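Local structure of aspartate aminotransferase (Rhodobacter sphaeroides, 3NRA) at residues B[235-249]-B[263-275]. The protein probably catalyses the pyridoxal-phosphate-dependent transfer of an amino group from L-aspartate to 2-oxoglutarate, giving oxaloacetate and L-glutamate. Sequence-based numbering, arbitrary orientation. Where two conformers were deposited one is given.
Sequences RAEAAVDAENVVTIM and GVAFGSRAIIARM
With CG beside the backbone N (chi1 -67°) and the chain bent at chi2, Glu243 curls its carboxylate over the start of helix 269-282, while Phe266, its CG between N and the carbonyl carbon (chi1 49°), lays its ring against Thr247. In the large mixed sheet of the aminotransferase fold, Phe266 lies on one face of the antiparallel pair 245-249/263-267, and Glu243 at the pair's end, where strand gives way to helix. Paired backbone bonds join Thr247 to Phe266 and Met249 to Val264. A CB on Gly267 would run into Val245 O, and its backbone angles would also press it against Phe266 O. Thr247 CB sits over the ring face, 4.2 Å from the Phe266 centroid, a CH-pi contact. At the ring edge arrives Arg235, whose guanidinium turns a face to Phe266 CD2, the planes 71° apart. Arg235 NE donates at 2.9 Å to water 1, itself a donor to Phe266 O, and Arg235 NH2 to Pro98 O. On the opposite face, that of Ile248, Val246 CG2 meets Ile271 CG2 at 3.8 Å.

Ser268 is the N-cap: OG donates to Glu243 O (2.8 Å) from above the carbonyl plane and weakly accepts from Ile271 N. Glu243 OE1 takes Arg269 N on its syn lone pair at 2.7 Å, whereas OE2, in one of two Arg269 conformers, lies over the guanidinium, 3.0 Å from Arg269 NH2, a purely electrostatic pairing. An alanine in place of Glu243 would probably leave Arg269 N without its acceptor. The carboxylate thus satisfies a first-turn amide and probably adds negative charge favourable to the helix dipole.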
ATOM      1  N   ARG B 235      -4.439  13.752  21.161  1.00 14.42           N
ATOM      2  CA  ARG B 235      -5.747  13.044  21.225  1.00 14.98           C
ATOM      3  C   ARG B 235      -6.337  12.904  22.618  1.00 15.65           C
ATOM      4  O   ARG B 235      -7.505  12.578  22.745  1.00 16.77           O
ATOM      5  CB  ARG B 235      -5.634  11.634  20.588  1.00 14.13           C
ATOM      6  CG  ARG B 235      -4.936  10.580  21.454  1.00 12.03           C
ATOM      7  CD  ARG B 235      -4.724   9.277  20.645  1.00 13.29           C
ATOM      8  NE  ARG B 235      -6.010   8.777  20.177  1.00 11.84           N
ATOM      9  CZ  ARG B 235      -6.829   7.987  20.861  1.00 15.44           C
ATOM     10  NH1 ARG B 235      -6.461   7.437  22.030  1.00 14.93           N
ATOM     11  NH2 ARG B 235      -8.036   7.707  20.350  1.00 16.16           N
ATOM     12  N   ALA B 236      -5.502  13.078  23.645  1.00 16.07           N
ATOM     13  CA  ALA B 236      -5.930  13.077  25.032  1.00 16.95           C
ATOM     14  C   ALA B 236      -6.240  14.476  25.583  1.00 17.80           C
ATOM     15  O   ALA B 236      -6.718  14.588  26.707  1.00 18.31           O
ATOM     16  CB  ALA B 236      -4.861  12.380  25.922  1.00 16.02           C
ATOM     17  N   GLU B 237      -5.996  15.537  24.809  1.00 18.35           N
ATOM     18  CA  GLU B 237      -6.327  16.937  25.289  1.00 19.15           C
ATOM     19  C   GLU B 237      -7.824  17.153  25.544  1.00 19.74           C
ATOM     20  O   GLU B 237      -8.646  16.839  24.714  1.00 19.46           O
ATOM     21  CB  GLU B 237      -5.837  17.985  24.287  1.00 18.57           C
ATOM     22  CG  GLU B 237      -4.364  18.156  24.252  1.00 19.22           C
ATOM     23  CD  GLU B 237      -3.786  18.723  25.539  1.00 22.53           C
ATOM     24  OE1 GLU B 237      -4.431  19.606  26.174  1.00 24.42           O
ATOM     25  OE2 GLU B 237      -2.699  18.265  25.932  1.00 21.19           O
ATOM     26  N   ALA B 238      -8.165  17.692  26.708  1.00 21.95           N
ATOM     27  CA  ALA B 238      -9.589  17.989  27.049  1.00 23.25           C
ATOM     28  C   ALA B 238     -10.277  18.964  26.033  1.00 24.08           C
ATOM     29  O   ALA B 238     -11.491  18.859  25.783  1.00 24.73           O
ATOM     30  CB  ALA B 238      -9.684  18.555  28.493  1.00 23.78           C
ATOM     31  N   ALA B 239      -9.486  19.869  25.439  1.00 24.45           N
ATOM     32  CA  ALA B 239      -9.999  20.880  24.495  1.00 24.97           C
ATOM     33  C   ALA B 239     -10.410  20.306  23.149  1.00 25.34           C
ATOM     34  O   ALA B 239     -11.218  20.901  22.434  1.00 25.92           O
ATOM     35  CB  ALA B 239      -8.941  21.982  24.285  1.00 24.49           C
ATOM     36  N   VAL B 240      -9.832  19.174  22.774  1.00 25.95           N
ATOM     37  CA  VAL B 240     -10.023  18.664  21.438  1.00 26.40           C
ATOM     38  C   VAL B 240     -11.140  17.660  21.434  1.00 27.50           C
ATOM     39  O   VAL B 240     -11.347  16.956  22.400  1.00 27.81           O
ATOM     40  CB  VAL B 240      -8.696  18.034  20.847  1.00 25.88           C
ATOM     41  CG1 VAL B 240      -8.486  16.618  21.350  1.00 23.38           C
ATOM     42  CG2 VAL B 240      -8.717  18.100  19.317  1.00 25.36           C
ATOM     43  N   ASP B 241     -11.894  17.647  20.347  1.00 28.94           N
ATOM     44  CA  ASP B 241     -12.887  16.610  20.107  0.70 29.79           C
ATOM     45  C   ASP B 241     -12.173  15.400  19.540  1.00 28.74           C
ATOM     46  O   ASP B 241     -11.523  15.491  18.497  1.00 28.50           O
ATOM     47  CB  ASP B 241     -13.954  17.121  19.114  0.70 30.95           C
ATOM     48  CG  ASP B 241     -14.999  16.059  18.755  0.70 32.34           C
ATOM     49  OD1 ASP B 241     -15.120  15.027  19.480  0.70 32.01           O
ATOM     50  OD2 ASP B 241     -15.721  16.286  17.753  0.70 35.14           O
ATOM     51  N   ALA B 242     -12.293  14.267  20.229  1.00 28.79           N
ATOM     52  CA  ALA B 242     -11.669  13.015  19.808  1.00 28.08           C
ATOM     53  C   ALA B 242     -12.052  12.622  18.372  1.00 27.51           C
ATOM     54  O   ALA B 242     -11.257  11.991  17.654  1.00 27.11           O
ATOM     55  CB  ALA B 242     -12.038  11.875  20.797  1.00 27.97           C
ATOM     56  N   GLU B 243     -13.264  12.983  17.963  1.00 27.56           N
ATOM     57  CA  GLU B 243     -13.765  12.636  16.642  1.00 27.01           C
ATOM     58  C   GLU B 243     -13.279  13.558  15.518  1.00 26.26           C
ATOM     59  O   GLU B 243     -13.676  13.381  14.368  1.00 26.28           O
ATOM     60  CB  GLU B 243     -15.306  12.570  16.669  1.00 28.39           C
ATOM     61  CG  GLU B 243     -15.854  11.400  17.534  1.00 28.21           C
ATOM     62  CD  GLU B 243     -15.324  10.031  17.071  1.00 29.67           C
ATOM     63  OE1 GLU B 243     -15.411   9.739  15.858  1.00 28.72           O
ATOM     64  OE2 GLU B 243     -14.789   9.270  17.915  1.00 33.19           O
ATOM     65  N   ASN B 244     -12.404  14.509  15.830  1.00 25.05           N
ATOM     66  CA  ASN B 244     -11.713  15.258  14.804  1.00 24.85           C
ATOM     67  C   ASN B 244     -10.201  15.082  14.872  1.00 22.10           C
ATOM     68  O   ASN B 244      -9.472  15.933  14.388  1.00 21.62           O
ATOM     69  CB  ASN B 244     -12.063  16.758  14.896  1.00 26.84           C
ATOM     70  CG  ASN B 244     -13.556  17.023  14.775  1.00 31.15           C
ATOM     71  OD1 ASN B 244     -14.178  17.592  15.689  1.00 38.55           O
ATOM     72  ND2 ASN B 244     -14.137  16.633  13.644  1.00 34.62           N
ATOM     73  N   VAL B 245      -9.739  13.984  15.469  1.00 18.88           N
ATOM     74  CA  VAL B 245      -8.346  13.688  15.518  1.00 17.20           C
ATOM     75  C   VAL B 245      -8.114  12.272  14.997  1.00 16.47           C
ATOM     76  O   VAL B 245      -8.837  11.334  15.348  1.00 15.71           O
ATOM     77  CB  VAL B 245      -7.783  13.821  16.942  1.00 17.50           C
ATOM     78  CG1 VAL B 245      -6.274  13.502  16.959  1.00 14.10           C
ATOM     79  CG2 VAL B 245      -8.066  15.236  17.522  1.00 16.05           C
ATOM     80  N   VAL B 246      -7.123  12.140  14.138  1.00 15.72           N
ATOM     81  CA  VAL B 246      -6.588  10.852  13.753  1.00 15.13           C
ATOM     82  C   VAL B 246      -5.113  10.845  14.130  1.00 14.83           C
ATOM     83  O   VAL B 246      -4.389  11.768  13.802  1.00 15.58           O
ATOM     84  CB  VAL B 246      -6.770  10.610  12.257  1.00 14.75           C
ATOM     85  CG1 VAL B 246      -6.095   9.314  11.817  1.00 14.30           C
ATOM     86  CG2 VAL B 246      -8.268  10.583  11.924  1.00 17.42           C
ATOM     87  N   THR B 247      -4.703   9.840  14.885  1.00 13.69           N
ATOM     88  CA  THR B 247      -3.318   9.661  15.263  1.00 12.94           C
ATOM     89  C   THR B 247      -2.805   8.473  14.521  1.00 12.60           C
ATOM     90  O   THR B 247      -3.498   7.452  14.422  1.00 12.05           O
ATOM     91  CB  THR B 247      -3.183   9.420  16.760  1.00 13.24           C
ATOM     92  OG1 THR B 247      -3.812  10.492  17.473  1.00 12.60           O
ATOM     93  CG2 THR B 247      -1.700   9.341  17.189  1.00 11.93           C
ATOM     94  N   ILE B 248      -1.602   8.590  13.975  1.00 12.54           N
ATOM     95  CA  ILE B 248      -0.989   7.489  13.263  1.00 12.43           C
ATOM     96  C   ILE B 248       0.368   7.192  13.854  1.00 12.30           C
ATOM     97  O   ILE B 248       1.050   8.077  14.297  1.00 10.30           O
ATOM     98  CB  ILE B 248      -0.912   7.732  11.720  1.00 13.39           C
ATOM     99  CG1 ILE B 248       0.118   8.783  11.349  1.00 14.24           C
ATOM    100  CG2 ILE B 248      -2.312   8.163  11.148  1.00 10.79           C
ATOM    101  CD1 ILE B 248       0.156   9.066   9.782  1.00 12.63           C
HETATM  102  N   MSE B 249       0.690   5.914  13.940  1.00 12.46           N
HETATM  103  CA  MSE B 249       1.981   5.470  14.362  1.00 13.83           C
HETATM  104  C   MSE B 249       2.093   3.979  14.084  1.00 14.10           C
HETATM  105  O   MSE B 249       1.144   3.350  13.634  1.00 13.49           O
HETATM  106  CB  MSE B 249       2.213   5.748  15.870  1.00 15.16           C
HETATM  107  CG  MSE B 249       1.183   5.123  16.799  1.00 13.97           C
HETATM  108 SE   MSE B 249       1.485   5.610  18.605  0.75 12.93          SE
HETATM  109  CE  MSE B 249       3.216   4.768  18.841  1.00 12.75           C
ATOM    110  N   GLY B 263       1.435  -0.230  10.040  1.00 13.11           N
ATOM    111  CA  GLY B 263       1.126   0.971  10.765  1.00 12.49           C
ATOM    112  C   GLY B 263      -0.267   0.876  11.260  1.00 12.88           C
ATOM    113  O   GLY B 263      -1.006  -0.043  10.886  1.00 13.48           O
ATOM    114  N   VAL B 264      -0.652   1.819  12.103  1.00 13.14           N
ATOM    115  CA  VAL B 264      -2.042   1.940  12.513  1.00 12.48           C
ATOM    116  C   VAL B 264      -2.479   3.370  12.513  1.00 12.68           C
ATOM    117  O   VAL B 264      -1.640   4.292  12.627  1.00 13.86           O
ATOM    118  CB  VAL B 264      -2.295   1.369  13.918  1.00 12.03           C
ATOM    119  CG1 VAL B 264      -2.002  -0.130  13.946  1.00 10.96           C
ATOM    120  CG2 VAL B 264      -1.490   2.160  14.979  1.00 10.26           C
ATOM    121  N   ALA B 265      -3.792   3.559  12.388  1.00 11.85           N
ATOM    122  CA  ALA B 265      -4.428   4.854  12.592  1.00 11.58           C
ATOM    123  C   ALA B 265      -5.633   4.669  13.501  1.00 11.99           C
ATOM    124  O   ALA B 265      -6.322   3.641  13.434  1.00 12.64           O
ATOM    125  CB  ALA B 265      -4.840   5.434  11.320  1.00 10.30           C
ATOM    126  N   PHE B 266      -5.867   5.642  14.358  1.00 11.97           N
ATOM    127  CA  PHE B 266      -6.973   5.562  15.296  1.00 13.89           C
ATOM    128  C   PHE B 266      -7.485   6.898  15.704  1.00 13.09           C
ATOM    129  O   PHE B 266      -6.752   7.899  15.683  1.00 12.33           O
ATOM    130  CB  PHE B 266      -6.590   4.724  16.559  1.00 14.11           C
ATOM    131  CG  PHE B 266      -5.256   5.113  17.200  1.00 14.56           C
ATOM    132  CD1 PHE B 266      -4.043   4.595  16.707  1.00 14.75           C
ATOM    133  CD2 PHE B 266      -5.225   5.895  18.340  1.00 12.25           C
ATOM    134  CE1 PHE B 266      -2.840   4.893  17.326  1.00 14.65           C
ATOM    135  CE2 PHE B 266      -4.030   6.217  18.948  1.00 12.97           C
ATOM    136  CZ  PHE B 266      -2.827   5.701  18.456  1.00 13.54           C
ATOM    137  N   GLY B 267      -8.754   6.913  16.068  1.00 13.97           N
ATOM    138  CA  GLY B 267      -9.458   8.140  16.332  1.00 15.27           C
ATOM    139  C   GLY B 267     -10.766   8.177  15.592  1.00 16.63           C
ATOM    140  O   GLY B 267     -11.547   7.227  15.665  1.00 16.19           O
ATOM    141  N   SER B 268     -11.006   9.293  14.879  1.00 17.50           N
ATOM    142  CA  SER B 268     -12.324   9.631  14.364  1.00 17.77           C
ATOM    143  C   SER B 268     -12.994   8.487  13.605  1.00 18.03           C
ATOM    144  O   SER B 268     -12.436   7.993  12.617  1.00 17.93           O
ATOM    145  CB  SER B 268     -12.212  10.815  13.416  1.00 17.75           C
ATOM    146  OG  SER B 268     -13.476  11.093  12.848  1.00 17.95           O
ATOM    147  N   ARG B 269     -14.199   8.113  14.030  1.00 17.95           N
ATOM    148  CA  ARG B 269     -14.870   7.028  13.375  0.50 19.33           C
ATOM    149  C   ARG B 269     -15.257   7.358  11.913  1.00 19.75           C
ATOM    150  O   ARG B 269     -15.100   6.502  11.047  1.00 19.42           O
ATOM    151  CB  ARG B 269     -16.055   6.533  14.200  0.50 20.25           C
ATOM    152  CG  ARG B 269     -15.593   5.757  15.443  0.50 21.44           C
ATOM    153  CD  ARG B 269     -16.731   5.344  16.304  0.50 24.17           C
ATOM    154  NE  ARG B 269     -17.136   6.418  17.178  0.50 27.26           N
ATOM    155  CZ  ARG B 269     -16.574   6.670  18.352  0.50 27.12           C
ATOM    156  NH1 ARG B 269     -15.564   5.917  18.787  0.50 25.99           N
ATOM    157  NH2 ARG B 269     -17.013   7.680  19.082  0.50 27.47           N
ATOM    158  N   ALA B 270     -15.728   8.584  11.650  1.00 19.69           N
ATOM    159  CA  ALA B 270     -16.073   8.983  10.300  1.00 20.18           C
ATOM    160  C   ALA B 270     -14.831   8.924   9.388  1.00 19.68           C
ATOM    161  O   ALA B 270     -14.898   8.409   8.291  1.00 20.15           O
ATOM    162  CB  ALA B 270     -16.702  10.411  10.284  1.00 19.97           C
ATOM    163  N   ILE B 271     -13.696   9.406   9.868  1.00 18.86           N
ATOM    164  CA  ILE B 271     -12.516   9.458   9.029  1.00 18.18           C
ATOM    165  C   ILE B 271     -11.905   8.051   8.842  1.00 17.63           C
ATOM    166  O   ILE B 271     -11.523   7.684   7.740  1.00 16.90           O
ATOM    167  CB  ILE B 271     -11.454  10.440   9.572  1.00 18.35           C
ATOM    168  CG1 ILE B 271     -12.019  11.886   9.595  1.00 17.60           C
ATOM    169  CG2 ILE B 271     -10.198  10.353   8.711  1.00 15.59           C
ATOM    170  CD1 ILE B 271     -11.129  12.903  10.349  1.00 16.49           C
ATOM    171  N   ILE B 272     -11.838   7.289   9.925  1.00 17.75           N
ATOM    172  CA  ILE B 272     -11.362   5.910   9.882  1.00 17.44           C
ATOM    173  C   ILE B 272     -12.241   5.057   8.938  1.00 17.58           C
ATOM    174  O   ILE B 272     -11.721   4.302   8.151  1.00 16.21           O
ATOM    175  CB  ILE B 272     -11.321   5.287  11.300  1.00 18.05           C
ATOM    176  CG1 ILE B 272     -10.199   5.938  12.137  1.00 18.31           C
ATOM    177  CG2 ILE B 272     -11.157   3.760  11.228  1.00 15.93           C
ATOM    178  CD1 ILE B 272      -8.897   5.320  11.977  1.00 19.53           C
ATOM    179  N   ALA B 273     -13.562   5.235   8.992  1.00 17.45           N
ATOM    180  CA  ALA B 273     -14.462   4.509   8.061  1.00 18.22           C
ATOM    181  C   ALA B 273     -14.144   4.845   6.569  1.00 17.66           C
ATOM    182  O   ALA B 273     -14.103   3.961   5.725  1.00 16.51           O
ATOM    183  CB  ALA B 273     -15.979   4.797   8.390  1.00 18.25           C
ATOM    184  N   ARG B 274     -13.900   6.128   6.282  1.00 17.69           N
ATOM    185  CA  ARG B 274     -13.455   6.537   4.946  1.00 17.56           C
ATOM    186  C   ARG B 274     -12.117   5.888   4.549  1.00 16.27           C
ATOM    187  O   ARG B 274     -11.998   5.358   3.450  1.00 14.76           O
ATOM    188  CB  ARG B 274     -13.367   8.049   4.851  1.00 18.05           C
ATOM    189  CG  ARG B 274     -14.744   8.735   4.927  1.00 20.49           C
ATOM    190  CD  ARG B 274     -14.721  10.108   4.330  1.00 24.54           C
ATOM    191  NE  ARG B 274     -14.020  11.092   5.147  1.00 27.23           N
ATOM    192  CZ  ARG B 274     -14.591  12.108   5.827  1.00 32.41           C
ATOM    193  NH1 ARG B 274     -15.916  12.289   5.857  1.00 36.20           N
ATOM    194  NH2 ARG B 274     -13.816  12.962   6.491  1.00 32.94           N
HETATM  195  N   MSE B 275     -11.140   5.898   5.469  1.00 15.29           N
HETATM  196  CA  MSE B 275      -9.810   5.319   5.214  1.00 15.20           C
HETATM  197  C   MSE B 275      -9.906   3.800   4.915  1.00 15.68           C
HETATM  198  O   MSE B 275      -9.151   3.277   4.099  1.00 14.86           O
HETATM  199  CB  MSE B 275      -8.884   5.540   6.428  1.00 15.47           C
HETATM  200  CG  MSE B 275      -8.551   7.017   6.738  1.00 15.13           C
HETATM  201 SE   MSE B 275      -7.639   7.226   8.427  0.75 11.93          SE
HETATM  202  CE  MSE B 275      -6.080   6.215   7.968  1.00 10.18           C
TER
HETATM  203  O   HOH W   1      -6.695   9.821  17.539  1.00 11.20           O
HETATM  204  O   HOH W   2     -16.746  10.391  13.810  1.00 31.88           O
HETATM  205  O   HOH W   3     -13.064   6.715  17.857  1.00 35.93           O